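Local structure of DNA repair protein RecO (1U5K) at residues A[12-17]-A[98-103]; A[80-83]-A[87-90]; A[129-134]-A[187-192]; A[144-149]-A[223-228]. The protein probably takes part in DNA repair and in recombination through the RecF pathway, and carries a bound zinc ion. All blocks are in the same frame, centred on the assembly; numbering follows the deposited sequence.

Contact 1 joins the N-terminal OB-fold, at strand 5-17, to helix 86-102 of the helical part. Contact 2 folds the connection from the sheet back on the start of the same helix, and is nested in the loop that contact 1 closes; their centres lie 16 Å apart. Contacts 3 and 4 follow along the chain and cross each other, tying helix 129-141 and the loop after it to helices 184-192 and 211-225. Contacts 1 and 4 touch, with Phe103 and Leu102 packing on Ala144, while contacts 2 and 4 have centres 28 Å apart on opposite sides of the chain's centre. Helix 86-102, shared by contacts 1 and 2, is where the OB-fold side of the chain rests here.

Contact 1 (A[12-17]-A[98-103]); sequences VIRRRV and FADALF
Arg14 and Asp100 form a salt bridge between strand 5-17 and helix 86-102. Arg14 NH2 gives Asp100 OD2 a nearly straight hydrogen bond of 2.9 Å, with an angle of 175° at the hydrogen. The oxygen lies in the guanidinium plane, at its edge, but the nitrogen comes from above the carboxylate plane, and the two planes are turned 48° apart. Toward Asp100 the grip is single: Arg14 NH1 stays 3.6 Å from Asp100 OD2. Beside the bridge, Ile13 CD1 rests against Asp100 CB at 3.8 Å, an apolar touch on the carboxylate's stem. Arg14 leaves the strand with CG anti to the backbone N (chi1 -154°) and bends at chi3, which brings the guanidinium across the aspartate at about a right angle. The next shell fixes both charges. Arg14 NH2 also bridges to Glu97, one turn earlier on the helix, and Asp100 OD1 takes a second salt bridge from Lys33. Replacing Asp100 by alanine would probably leave Lys33 without this carboxylate and Arg14 with Glu97 as its remaining acidic partner here, and open a gap beside Ile13 CD1. Further out, Phe116 of helix 110-125 packs on both Ile13 and Ala99, and Pro86 of the second subunit lies on Arg14. Ile13 and Arg14 both face Thr26 on strand 23-29. This is a classic beta bulge, and it occurs where strand 5-17 of the OB-fold meets helix 86-102.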
loop_
_atom_site.group_PDB
_atom_site.type_symbol
_atom_site.label_atom_id
_atom_site.label_comp_id
_atom_site.label_asym_id
_atom_site.label_seq_id
_atom_site.Cartn_x
_atom_site.Cartn_y
_atom_site.Cartn_z
ATOM N N VAL A 12 -19.523 3.491 0.498
ATOM C CA VAL A 12 -18.422 3.662 -0.430
ATOM C C VAL A 12 -17.145 3.551 0.374
ATOM O O VAL A 12 -16.944 4.309 1.313
ATOM C CB VAL A 12 -18.448 5.044 -1.103
ATOM C CG1 VAL A 12 -17.288 5.230 -2.055
ATOM C CG2 VAL A 12 -19.729 5.241 -1.839
ATOM N N ILE A 13 -16.306 2.585 0.032
ATOM C CA ILE A 13 -15.020 2.383 0.685
ATOM C C ILE A 13 -13.797 2.744 -0.160
ATOM O O ILE A 13 -12.695 2.888 0.374
ATOM C CB ILE A 13 -14.900 0.979 1.289
ATOM C CG1 ILE A 13 -14.944 -0.118 0.226
ATOM C CG2 ILE A 13 -15.947 0.813 2.361
ATOM C CD1 ILE A 13 -14.266 -1.410 0.616
ATOM N N ARG A 14 -13.990 2.907 -1.466
ATOM C CA ARG A 14 -12.930 3.322 -2.371
ATOM C C ARG A 14 -13.560 4.004 -3.584
ATOM O O ARG A 14 -14.587 3.552 -4.086
ATOM C CB ARG A 14 -12.058 2.144 -2.823
ATOM C CG ARG A 14 -10.654 2.567 -3.217
ATOM C CD ARG A 14 -9.662 1.426 -3.508
ATOM N NE ARG A 14 -9.464 0.540 -2.362
ATOM C CZ ARG A 14 -10.014 -0.657 -2.227
ATOM N NH1 ARG A 14 -10.767 -1.186 -3.186
ATOM N NH2 ARG A 14 -9.782 -1.370 -1.136
ATOM N N ARG A 15 -12.903 5.062 -4.051
ATOM C CA ARG A 15 -13.306 5.851 -5.217
ATOM C C ARG A 15 -12.068 6.051 -6.081
ATOM O O ARG A 15 -11.032 6.489 -5.580
ATOM C CB ARG A 15 -13.890 7.183 -4.749
ATOM C CG ARG A 15 -14.021 8.262 -5.799
ATOM C CD ARG A 15 -14.526 9.584 -5.243
ATOM N NE ARG A 15 -14.520 10.615 -6.282
ATOM C CZ ARG A 15 -15.605 11.104 -6.857
ATOM N NH1 ARG A 15 -16.797 10.664 -6.508
ATOM N NH2 ARG A 15 -15.508 12.046 -7.784
ATOM N N ARG A 16 -12.147 5.621 -7.335
ATOM C CA ARG A 16 -11.148 5.881 -8.362
ATOM C C ARG A 16 -11.749 6.768 -9.451
ATOM O O ARG A 16 -12.789 6.450 -10.022
ATOM C CB ARG A 16 -10.643 4.562 -8.957
ATOM C CG ARG A 16 -9.687 4.711 -10.139
ATOM C CD ARG A 16 -8.337 5.320 -9.758
ATOM N NE ARG A 16 -7.564 4.337 -9.006
ATOM C CZ ARG A 16 -6.854 3.363 -9.554
ATOM N NH1 ARG A 16 -6.750 3.255 -10.872
ATOM N NH2 ARG A 16 -6.210 2.501 -8.778
ATOM N N VAL A 17 -11.104 7.900 -9.701
ATOM C CA VAL A 17 -11.387 8.758 -10.838
ATOM C C VAL A 17 -10.442 8.295 -11.934
ATOM O O VAL A 17 -9.219 8.354 -11.839
ATOM C CB VAL A 17 -11.098 10.232 -10.559
ATOM C CG1 VAL A 17 -11.125 11.012 -11.862
ATOM C CG2 VAL A 17 -12.093 10.817 -9.560
ATOM N N PHE A 98 -9.204 -2.165 5.845
ATOM C CA PHE A 98 -9.052 -3.362 6.652
ATOM C C PHE A 98 -10.186 -4.329 6.345
ATOM O O PHE A 98 -9.948 -5.518 6.105
ATOM C CB PHE A 98 -9.065 -3.028 8.149
ATOM C CG PHE A 98 -9.117 -4.236 9.035
ATOM C CD1 PHE A 98 -7.984 -4.992 9.296
ATOM C CD2 PHE A 98 -10.316 -4.620 9.609
ATOM C CE1 PHE A 98 -8.057 -6.120 10.138
ATOM C CE2 PHE A 98 -10.383 -5.717 10.455
ATOM C CZ PHE A 98 -9.259 -6.480 10.693
ATOM N N ALA A 99 -11.412 -3.820 6.332
ATOM C CA ALA A 99 -12.547 -4.699 6.052
ATOM C C ALA A 99 -12.458 -5.354 4.668
ATOM O O ALA A 99 -12.717 -6.549 4.507
ATOM C CB ALA A 99 -13.863 -3.966 6.216
ATOM N N ASP A 100 -12.016 -4.578 3.685
ATOM C CA ASP A 100 -11.907 -5.068 2.315
ATOM C C ASP A 100 -10.854 -6.156 2.216
ATOM O O ASP A 100 -11.004 -7.076 1.425
ATOM C CB ASP A 100 -11.518 -3.956 1.349
ATOM C CG ASP A 100 -11.718 -4.354 -0.104
ATOM O OD1 ASP A 100 -12.703 -5.014 -0.480
ATOM O OD2 ASP A 100 -10.871 -4.054 -0.954
ATOM N N ALA A 101 -9.805 -6.022 3.019
ATOM C CA ALA A 101 -8.696 -6.948 3.015
ATOM C C ALA A 101 -9.052 -8.218 3.765
ATOM O O ALA A 101 -8.574 -9.298 3.412
ATOM C CB ALA A 101 -7.501 -6.282 3.628
ATOM N N LEU A 102 -9.898 -8.084 4.785
ATOM C CA LEU A 102 -10.135 -9.184 5.706
ATOM C C LEU A 102 -11.106 -10.209 5.115
ATOM O O LEU A 102 -10.931 -11.411 5.293
ATOM C CB LEU A 102 -10.603 -8.675 7.069
ATOM C CG LEU A 102 -11.100 -9.722 8.062
ATOM C CD1 LEU A 102 -9.910 -10.533 8.528
ATOM C CD2 LEU A 102 -11.801 -9.097 9.256
ATOM N N PHE A 103 -12.127 -9.717 4.433
ATOM C CA PHE A 103 -13.186 -10.525 3.862
ATOM C C PHE A 103 -12.908 -10.780 2.381
ATOM O O PHE A 103 -12.882 -9.853 1.580
ATOM C CB PHE A 103 -14.512 -9.778 4.008
ATOM C CG PHE A 103 -14.981 -9.660 5.424
ATOM C CD1 PHE A 103 -14.595 -8.585 6.207
ATOM C CD2 PHE A 103 -15.783 -10.642 5.987
ATOM C CE1 PHE A 103 -15.026 -8.501 7.530
ATOM C CE2 PHE A 103 -16.217 -10.561 7.307
ATOM C CZ PHE A 103 -15.824 -9.494 8.081
#

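Contact 2 (A[80-83]-A[87-90]); sequences LPTL and ERYA
A 3-10 turn starts at Pro81, with a 3.0 Å bond from Leu83 N to Leu80 O, and helix 86-102 then folds back until the CA atoms of Leu83 and Tyr89 are 4.8 Å apart. Tyr89 sits right beside the Leu83 carbonyl: Leu83 O is 3.0 Å from Tyr89 CB, a tight carbon-oxygen approach, and 3.4 Å from Tyr89 CD1. The oxygen lies near the plane of the ring, at its edge. Tyr89 N is close to it as well, but the angle is too poor for a hydrogen bond. Arg88 uses its aliphatic part. Its CD packs against Thr82 O at 3.6 Å and Thr82 CG2 at 3.9 Å, and the two side chains run obliquely to each other. With CG anti to its own carbonyl carbon (chi1 -59°) and the chain extended as far as NE, Arg88 passes along the turn and carries its guanidinium beyond it. There NE pairs with Glu85, while NH1 donates to the carbonyls of Val123 and Gln126. Leu83 meets Arg88 at about a right angle, its CD2 lying 4.1 Å from Arg88 CB. Leu83 also packs on Val123 and Ala124 of helix 110-125, and on Phe53, whose ring meets Tyr89 edge-to-face. The turn after strand 69-78 is thus wedged between the start of helix 86-102, the end of helix 110-125 and the loop before strand 55-61.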
loop_
_atom_site.group_PDB
_atom_site.type_symbol
_atom_site.label_atom_id
_atom_site.label_comp_id
_atom_site.label_asym_id
_atom_site.label_seq_id
_atom_site.Cartn_x
_atom_site.Cartn_y
_atom_site.Cartn_z
ATOM N N LEU A 80 -21.687 11.232 7.269
ATOM C CA LEU A 80 -21.097 11.529 8.568
ATOM C C LEU A 80 -20.094 12.664 8.341
ATOM O O LEU A 80 -18.910 12.415 8.095
ATOM C CB LEU A 80 -20.442 10.272 9.148
ATOM C CG LEU A 80 -21.325 9.050 9.405
ATOM C CD1 LEU A 80 -20.566 7.711 9.360
ATOM C CD2 LEU A 80 -22.025 9.154 10.754
ATOM N N PRO A 81 -20.567 13.907 8.403
ATOM C CA PRO A 81 -19.747 15.077 8.050
ATOM C C PRO A 81 -18.498 15.240 8.909
ATOM O O PRO A 81 -17.490 15.827 8.563
ATOM C CB PRO A 81 -20.676 16.279 8.287
ATOM C CG PRO A 81 -22.007 15.762 8.651
ATOM C CD PRO A 81 -21.952 14.256 8.781
ATOM N N THR A 82 -18.565 14.662 10.098
ATOM C CA THR A 82 -17.503 14.738 11.085
ATOM C C THR A 82 -16.271 13.896 10.696
ATOM O O THR A 82 -15.142 14.148 11.136
ATOM C CB THR A 82 -18.323 14.265 12.303
ATOM O OG1 THR A 82 -18.513 15.274 13.308
ATOM C CG2 THR A 82 -17.960 12.954 12.880
ATOM N N LEU A 83 -16.478 12.902 9.839
ATOM C CA LEU A 83 -15.386 12.187 9.177
ATOM C C LEU A 83 -14.447 13.057 8.356
ATOM O O LEU A 83 -13.357 12.616 7.995
ATOM C CB LEU A 83 -15.920 11.023 8.345
ATOM C CG LEU A 83 -16.577 9.886 9.123
ATOM C CD1 LEU A 83 -17.027 8.732 8.229
ATOM C CD2 LEU A 83 -15.684 9.413 10.266
ATOM N N GLU A 87 -8.306 13.228 11.973
ATOM C CA GLU A 87 -8.098 12.041 12.794
ATOM C C GLU A 87 -9.194 10.987 12.600
ATOM O O GLU A 87 -8.928 9.784 12.540
ATOM C CB GLU A 87 -7.962 12.394 14.276
ATOM C CG GLU A 87 -7.896 11.149 15.140
ATOM C CD GLU A 87 -7.606 11.400 16.607
ATOM O OE1 GLU A 87 -8.439 12.066 17.250
ATOM O OE2 GLU A 87 -6.569 10.909 17.102
ATOM N N ARG A 88 -10.433 11.449 12.510
ATOM C CA ARG A 88 -11.576 10.591 12.254
ATOM C C ARG A 88 -11.520 10.021 10.842
ATOM O O ARG A 88 -11.791 8.847 10.639
ATOM C CB ARG A 88 -12.876 11.358 12.499
ATOM C CG ARG A 88 -13.007 11.900 13.927
ATOM C CD ARG A 88 -14.348 12.490 14.244
ATOM N NE ARG A 88 -14.349 13.065 15.581
ATOM C CZ ARG A 88 -14.599 12.426 16.708
ATOM N NH1 ARG A 88 -14.935 11.142 16.709
ATOM N NH2 ARG A 88 -14.502 13.091 17.853
ATOM N N TYR A 89 -11.211 10.850 9.851
ATOM C CA TYR A 89 -11.031 10.367 8.495
ATOM C C TYR A 89 -10.041 9.205 8.454
ATOM O O TYR A 89 -10.320 8.191 7.824
ATOM C CB TYR A 89 -10.578 11.492 7.564
ATOM C CG TYR A 89 -10.583 11.128 6.109
ATOM C CD1 TYR A 89 -11.615 11.540 5.277
ATOM C CD2 TYR A 89 -9.518 10.421 5.539
ATOM C CE1 TYR A 89 -11.607 11.232 3.932
ATOM C CE2 TYR A 89 -9.495 10.116 4.189
ATOM C CZ TYR A 89 -10.546 10.544 3.392
ATOM O OH TYR A 89 -10.585 10.253 2.043
ATOM N N ALA A 90 -8.922 9.348 9.151
ATOM C CA ALA A 90 -7.846 8.369 9.156
ATOM C C ALA A 90 -8.319 7.016 9.662
ATOM O O ALA A 90 -7.953 6.000 9.088
ATOM C CB ALA A 90 -6.639 8.874 9.958
#

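Contact 3 (A[129-134]-A[187-192]); sequences PEWVAL and LDFLRH
Phe189 reaches from helix 184-192 toward helix 129-141 and meets Trp131, which comes from the opposite direction. Its CB points to the partner helix, and with CG anti to the backbone N (chi1 -178°) the ring is carried out toward helix 129-141. One side of the ring does most of the touching. CD1 and CE1 of Phe189 each lie 3.6 Å from Trp131 CH2, the far corner of the indole, and Phe189 CE1 is 3.9 Å from Trp131 CZ2. The ring planes are 54° apart and the centroids of the phenyl and the six-membered ring are 5.2 Å apart, an oblique aromatic pair. At the tip, Phe189 CZ comes within 4.0 Å of Leu134 O, which lies near the ring plane. That carbonyl accepts a hydrogen bond from Ser137 OG. Behind the first shell, Tyr138 meets the Phe189 ring edge-to-face, and Val135 and Leu214 pack on the same side chain. The indole is fixed at its other end, where Trp131 NE1 donates to Ser201 O, satisfying this buried polar atom. This is an aromatic cluster between packed helices of the RecO C-terminal domain: helices 129-141, 184-192 and 211-225 meet here, and the zinc-binding cysteines lie in the chain between the first two.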
loop_
_atom_site.group_PDB
_atom_site.type_symbol
_atom_site.label_atom_id
_atom_site.label_comp_id
_atom_site.label_asym_id
_atom_site.label_seq_id
_atom_site.Cartn_x
_atom_site.Cartn_y
_atom_site.Cartn_z
ATOM N N PRO A 129 -11.551 7.607 18.740
ATOM C CA PRO A 129 -11.740 6.827 17.514
ATOM C C PRO A 129 -10.696 5.732 17.321
ATOM O O PRO A 129 -11.104 4.711 16.775
ATOM C CB PRO A 129 -11.767 7.873 16.403
ATOM C CG PRO A 129 -11.046 8.992 16.964
ATOM C CD PRO A 129 -11.352 9.041 18.447
ATOM N N GLU A 130 -9.468 5.877 17.815
ATOM C CA GLU A 130 -8.508 4.781 17.741
ATOM C C GLU A 130 -9.086 3.553 18.440
ATOM O O GLU A 130 -8.976 2.433 17.928
ATOM C CB GLU A 130 -7.141 5.120 18.343
ATOM C CG GLU A 130 -6.173 3.958 18.158
ATOM C CD GLU A 130 -4.866 4.089 18.901
ATOM O OE1 GLU A 130 -4.848 4.906 19.834
ATOM O OE2 GLU A 130 -3.855 3.422 18.568
ATOM N N TRP A 131 -9.708 3.767 19.599
ATOM C CA TRP A 131 -10.229 2.667 20.393
ATOM C C TRP A 131 -11.419 2.015 19.680
ATOM O O TRP A 131 -11.582 0.790 19.708
ATOM C CB TRP A 131 -10.593 3.058 21.832
ATOM C CG TRP A 131 -10.966 1.870 22.652
ATOM C CD1 TRP A 131 -12.166 1.633 23.236
ATOM C CD2 TRP A 131 -10.146 0.736 22.954
ATOM N NE1 TRP A 131 -12.152 0.414 23.866
ATOM C CE2 TRP A 131 -10.919 -0.154 23.724
ATOM C CE3 TRP A 131 -8.825 0.378 22.652
ATOM C CZ2 TRP A 131 -10.430 -1.379 24.185
ATOM C CZ3 TRP A 131 -8.359 -0.840 23.068
ATOM C CH2 TRP A 131 -9.144 -1.690 23.862
ATOM N N VAL A 132 -12.263 2.828 19.056
ATOM C CA VAL A 132 -13.349 2.274 18.246
ATOM C C VAL A 132 -12.754 1.338 17.188
ATOM O O VAL A 132 -13.217 0.212 17.002
ATOM C CB VAL A 132 -14.206 3.375 17.603
ATOM C CG1 VAL A 132 -15.322 2.816 16.743
ATOM C CG2 VAL A 132 -14.847 4.272 18.671
ATOM N N ALA A 133 -11.715 1.795 16.501
ATOM C CA ALA A 133 -11.143 1.009 15.411
ATOM C C ALA A 133 -10.484 -0.275 15.899
ATOM O O ALA A 133 -10.664 -1.309 15.259
ATOM C CB ALA A 133 -10.170 1.849 14.586
ATOM N N LEU A 134 -9.760 -0.235 17.016
ATOM C CA LEU A 134 -9.219 -1.435 17.635
ATOM C C LEU A 134 -10.312 -2.452 17.925
ATOM O O LEU A 134 -10.241 -3.618 17.533
ATOM C CB LEU A 134 -8.398 -1.164 18.897
ATOM C CG LEU A 134 -6.924 -0.929 18.625
ATOM C CD1 LEU A 134 -6.268 -0.428 19.886
ATOM C CD2 LEU A 134 -6.183 -2.131 18.015
ATOM N N LEU A 187 -3.919 -8.735 27.603
ATOM C CA LEU A 187 -4.325 -10.128 27.581
ATOM C C LEU A 187 -5.831 -10.258 27.635
ATOM O O LEU A 187 -6.439 -11.076 26.946
ATOM C CB LEU A 187 -3.762 -10.917 28.767
ATOM C CG LEU A 187 -2.542 -11.792 28.519
ATOM C CD1 LEU A 187 -2.219 -12.530 29.830
ATOM C CD2 LEU A 187 -2.772 -12.718 27.335
ATOM N N ASP A 188 -6.431 -9.431 28.481
ATOM C CA ASP A 188 -7.868 -9.515 28.643
ATOM C C ASP A 188 -8.586 -9.127 27.353
ATOM O O ASP A 188 -9.574 -9.744 26.942
ATOM C CB ASP A 188 -8.282 -8.653 29.834
ATOM C CG ASP A 188 -9.745 -8.369 29.841
ATOM O OD1 ASP A 188 -10.062 -7.233 29.438
ATOM O OD2 ASP A 188 -10.618 -9.201 30.144
ATOM N N PHE A 189 -8.094 -8.076 26.715
ATOM C CA PHE A 189 -8.618 -7.684 25.414
ATOM C C PHE A 189 -8.477 -8.794 24.383
ATOM O O PHE A 189 -9.447 -9.198 23.752
ATOM C CB PHE A 189 -7.948 -6.415 24.902
ATOM C CG PHE A 189 -8.494 -5.965 23.580
ATOM C CD1 PHE A 189 -9.646 -5.208 23.525
ATOM C CD2 PHE A 189 -7.875 -6.355 22.402
ATOM C CE1 PHE A 189 -10.131 -4.798 22.295
ATOM C CE2 PHE A 189 -8.380 -5.967 21.172
ATOM C CZ PHE A 189 -9.481 -5.162 21.130
ATOM N N LEU A 190 -7.261 -9.297 24.239
ATOM C CA LEU A 190 -6.986 -10.331 23.254
ATOM C C LEU A 190 -7.861 -11.564 23.439
ATOM O O LEU A 190 -8.349 -12.108 22.455
ATOM C CB LEU A 190 -5.501 -10.685 23.278
ATOM C CG LEU A 190 -4.540 -9.625 22.769
ATOM C CD1 LEU A 190 -3.131 -10.120 22.904
ATOM C CD2 LEU A 190 -4.795 -9.129 21.374
ATOM N N ARG A 191 -8.123 -11.964 24.685
ATOM C CA ARG A 191 -8.878 -13.167 24.985
ATOM C C ARG A 191 -10.377 -13.049 24.776
ATOM O O ARG A 191 -11.066 -14.037 24.527
ATOM C CB ARG A 191 -8.594 -13.634 26.416
ATOM C CG ARG A 191 -7.197 -14.184 26.631
ATOM C CD ARG A 191 -6.929 -14.481 28.098
ATOM N NE ARG A 191 -5.695 -15.205 28.333
ATOM C CZ ARG A 191 -5.035 -15.233 29.482
ATOM N NH1 ARG A 191 -5.459 -14.563 30.540
ATOM N NH2 ARG A 191 -3.938 -15.962 29.582
ATOM N N HIS A 192 -10.882 -11.826 24.814
ATOM C CA HIS A 192 -12.317 -11.615 24.853
ATOM C C HIS A 192 -12.861 -10.670 23.791
ATOM O O HIS A 192 -14.066 -10.610 23.615
ATOM C CB HIS A 192 -12.655 -11.102 26.252
ATOM C CG HIS A 192 -12.273 -12.076 27.325
ATOM N ND1 HIS A 192 -12.816 -13.339 27.386
ATOM C CD2 HIS A 192 -11.383 -11.996 28.342
ATOM C CE1 HIS A 192 -12.289 -13.992 28.407
ATOM N NE2 HIS A 192 -11.423 -13.196 29.008
#

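Contact 4 (A[144-149]-A[223-228]); sequences AGVIPQ and TVQVGG
The end of helix 211-225 lies alongside an irregular loop, residues 144-149, with the CA atoms of Val146 and Gln225 5.8 Å apart; the helical course ends after Gln225, and Val226 already has extended backbone angles. Both pieces belong to the helical C-terminal domain of RecO, and the loop carries the chain from helix 129-141 toward the zinc-binding cysteines, the first of which is Cys153. Gln225 clasps the loop by a side-chain-to-backbone bond. Ile147 N donates to Gln225 OE1 over 3.2 Å, almost straight at the hydrogen (174°). The donor stands above the plane of the amide carbonyl, 37° out of it. The side chain reaches this position by starting with CG anti to its carbonyl carbon and then bending sharply at chi2, -86°, which turns the amide toward the loop backbone. The stem of the side chain lies beside Val146: Val146 CG1 packs on Gln225 CB at 3.5 Å, and Gln225 OE1 is 3.6 Å from Val146 CA. A leucine in place of Gln225 would probably leave Ile147 N without this acceptor and the loop backbone less firmly held to the helix end. Around the pair, Ala144 rests on Phe103 and Val226 on Gln104, joining the contact to the residues just after helix 86-102, while Val226 O accepts a bond from His230. Val146 CG1 also meets Val226 CG2, tighter than usual van der Waals contact at 3.3 Å between the two methyl groups.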
loop_
_atom_site.group_PDB
_atom_site.type_symbol
_atom_site.label_atom_id
_atom_site.label_comp_id
_atom_site.label_asym_id
_atom_site.label_seq_id
_atom_site.Cartn_x
_atom_site.Cartn_y
_atom_site.Cartn_z
ATOM N N ALA A 144 -15.311 -13.339 9.867
ATOM C CA ALA A 144 -14.561 -13.538 8.647
ATOM C C ALA A 144 -14.055 -14.973 8.637
ATOM O O ALA A 144 -14.387 -15.752 9.531
ATOM C CB ALA A 144 -13.442 -12.494 8.585
ATOM N N GLY A 145 -13.227 -15.285 7.645
ATOM C CA GLY A 145 -12.671 -16.609 7.384
ATOM C C GLY A 145 -11.495 -17.099 8.219
ATOM O O GLY A 145 -11.223 -18.305 8.275
ATOM N N VAL A 146 -10.749 -16.169 8.807
ATOM C CA VAL A 146 -9.760 -16.487 9.836
ATOM C C VAL A 146 -10.350 -17.217 11.043
ATOM O O VAL A 146 -11.569 -17.146 11.279
ATOM C CB VAL A 146 -9.082 -15.202 10.335
ATOM C CG1 VAL A 146 -8.504 -14.432 9.169
ATOM C CG2 VAL A 146 -10.072 -14.329 11.099
ATOM N N ILE A 147 -9.454 -17.880 11.778
ATOM C CA ILE A 147 -9.763 -18.634 12.992
ATOM C C ILE A 147 -8.957 -18.144 14.194
ATOM O O ILE A 147 -7.793 -18.512 14.408
ATOM C CB ILE A 147 -9.545 -20.149 12.816
ATOM C CG1 ILE A 147 -10.359 -20.676 11.634
ATOM C CG2 ILE A 147 -9.829 -20.899 14.129
ATOM C CD1 ILE A 147 -11.595 -21.476 12.035
ATOM N N PRO A 148 -9.578 -17.245 14.951
ATOM C CA PRO A 148 -8.946 -16.750 16.172
ATOM C C PRO A 148 -8.784 -17.935 17.139
ATOM O O PRO A 148 -9.613 -18.859 17.165
ATOM C CB PRO A 148 -9.931 -15.686 16.663
ATOM C CG PRO A 148 -10.877 -15.397 15.522
ATOM C CD PRO A 148 -10.868 -16.591 14.649
ATOM N N GLN A 149 -7.689 -17.947 17.894
ATOM C CA GLN A 149 -7.406 -19.061 18.799
ATOM C C GLN A 149 -6.497 -18.580 19.923
ATOM O O GLN A 149 -5.297 -18.471 19.713
ATOM C CB GLN A 149 -6.779 -20.233 18.035
ATOM C CG GLN A 149 -6.803 -21.575 18.732
ATOM C CD GLN A 149 -5.753 -21.677 19.818
ATOM O OE1 GLN A 149 -4.573 -21.965 19.571
ATOM N NE2 GLN A 149 -6.191 -21.431 21.037
ATOM N N THR A 223 -2.289 -11.004 8.386
ATOM C CA THR A 223 -1.342 -11.243 7.316
ATOM C C THR A 223 -0.977 -12.723 7.252
ATOM O O THR A 223 -0.824 -13.233 6.156
ATOM C CB THR A 223 -0.083 -10.377 7.524
ATOM O OG1 THR A 223 -0.417 -8.996 7.295
ATOM C CG2 THR A 223 0.909 -10.624 6.390
ATOM N N VAL A 224 -0.835 -13.422 8.376
ATOM C CA VAL A 224 -0.576 -14.859 8.321
ATOM C C VAL A 224 -1.820 -15.630 7.884
ATOM O O VAL A 224 -1.713 -16.562 7.099
ATOM C CB VAL A 224 -0.013 -15.396 9.640
ATOM C CG1 VAL A 224 0.019 -16.932 9.665
ATOM C CG2 VAL A 224 1.354 -14.795 9.861
ATOM N N GLN A 225 -3.003 -15.253 8.354
ATOM C CA GLN A 225 -4.211 -16.026 8.130
ATOM C C GLN A 225 -4.843 -15.768 6.762
ATOM O O GLN A 225 -5.458 -16.666 6.192
ATOM C CB GLN A 225 -5.264 -15.704 9.187
ATOM C CG GLN A 225 -4.951 -16.121 10.626
ATOM C CD GLN A 225 -5.363 -17.548 10.899
ATOM O OE1 GLN A 225 -6.512 -17.919 10.644
ATOM N NE2 GLN A 225 -4.423 -18.351 11.396
ATOM N N VAL A 226 -4.727 -14.547 6.248
ATOM C CA VAL A 226 -5.483 -14.151 5.061
ATOM C C VAL A 226 -4.484 -13.836 3.967
ATOM O O VAL A 226 -3.544 -13.090 4.212
ATOM C CB VAL A 226 -6.337 -12.893 5.281
ATOM C CG1 VAL A 226 -7.058 -12.459 4.017
ATOM C CG2 VAL A 226 -7.327 -13.132 6.381
ATOM N N GLY A 227 -4.666 -14.393 2.775
ATOM C CA GLY A 227 -3.877 -13.938 1.641
ATOM C C GLY A 227 -4.027 -12.474 1.252
ATOM O O GLY A 227 -5.076 -11.864 1.432
ATOM N N GLY A 228 -3.000 -11.906 0.629
ATOM C CA GLY A 228 -3.086 -10.577 0.043
ATOM C C GLY A 228 -1.875 -9.709 0.354
ATOM O O GLY A 228 -0.922 -10.169 0.975
#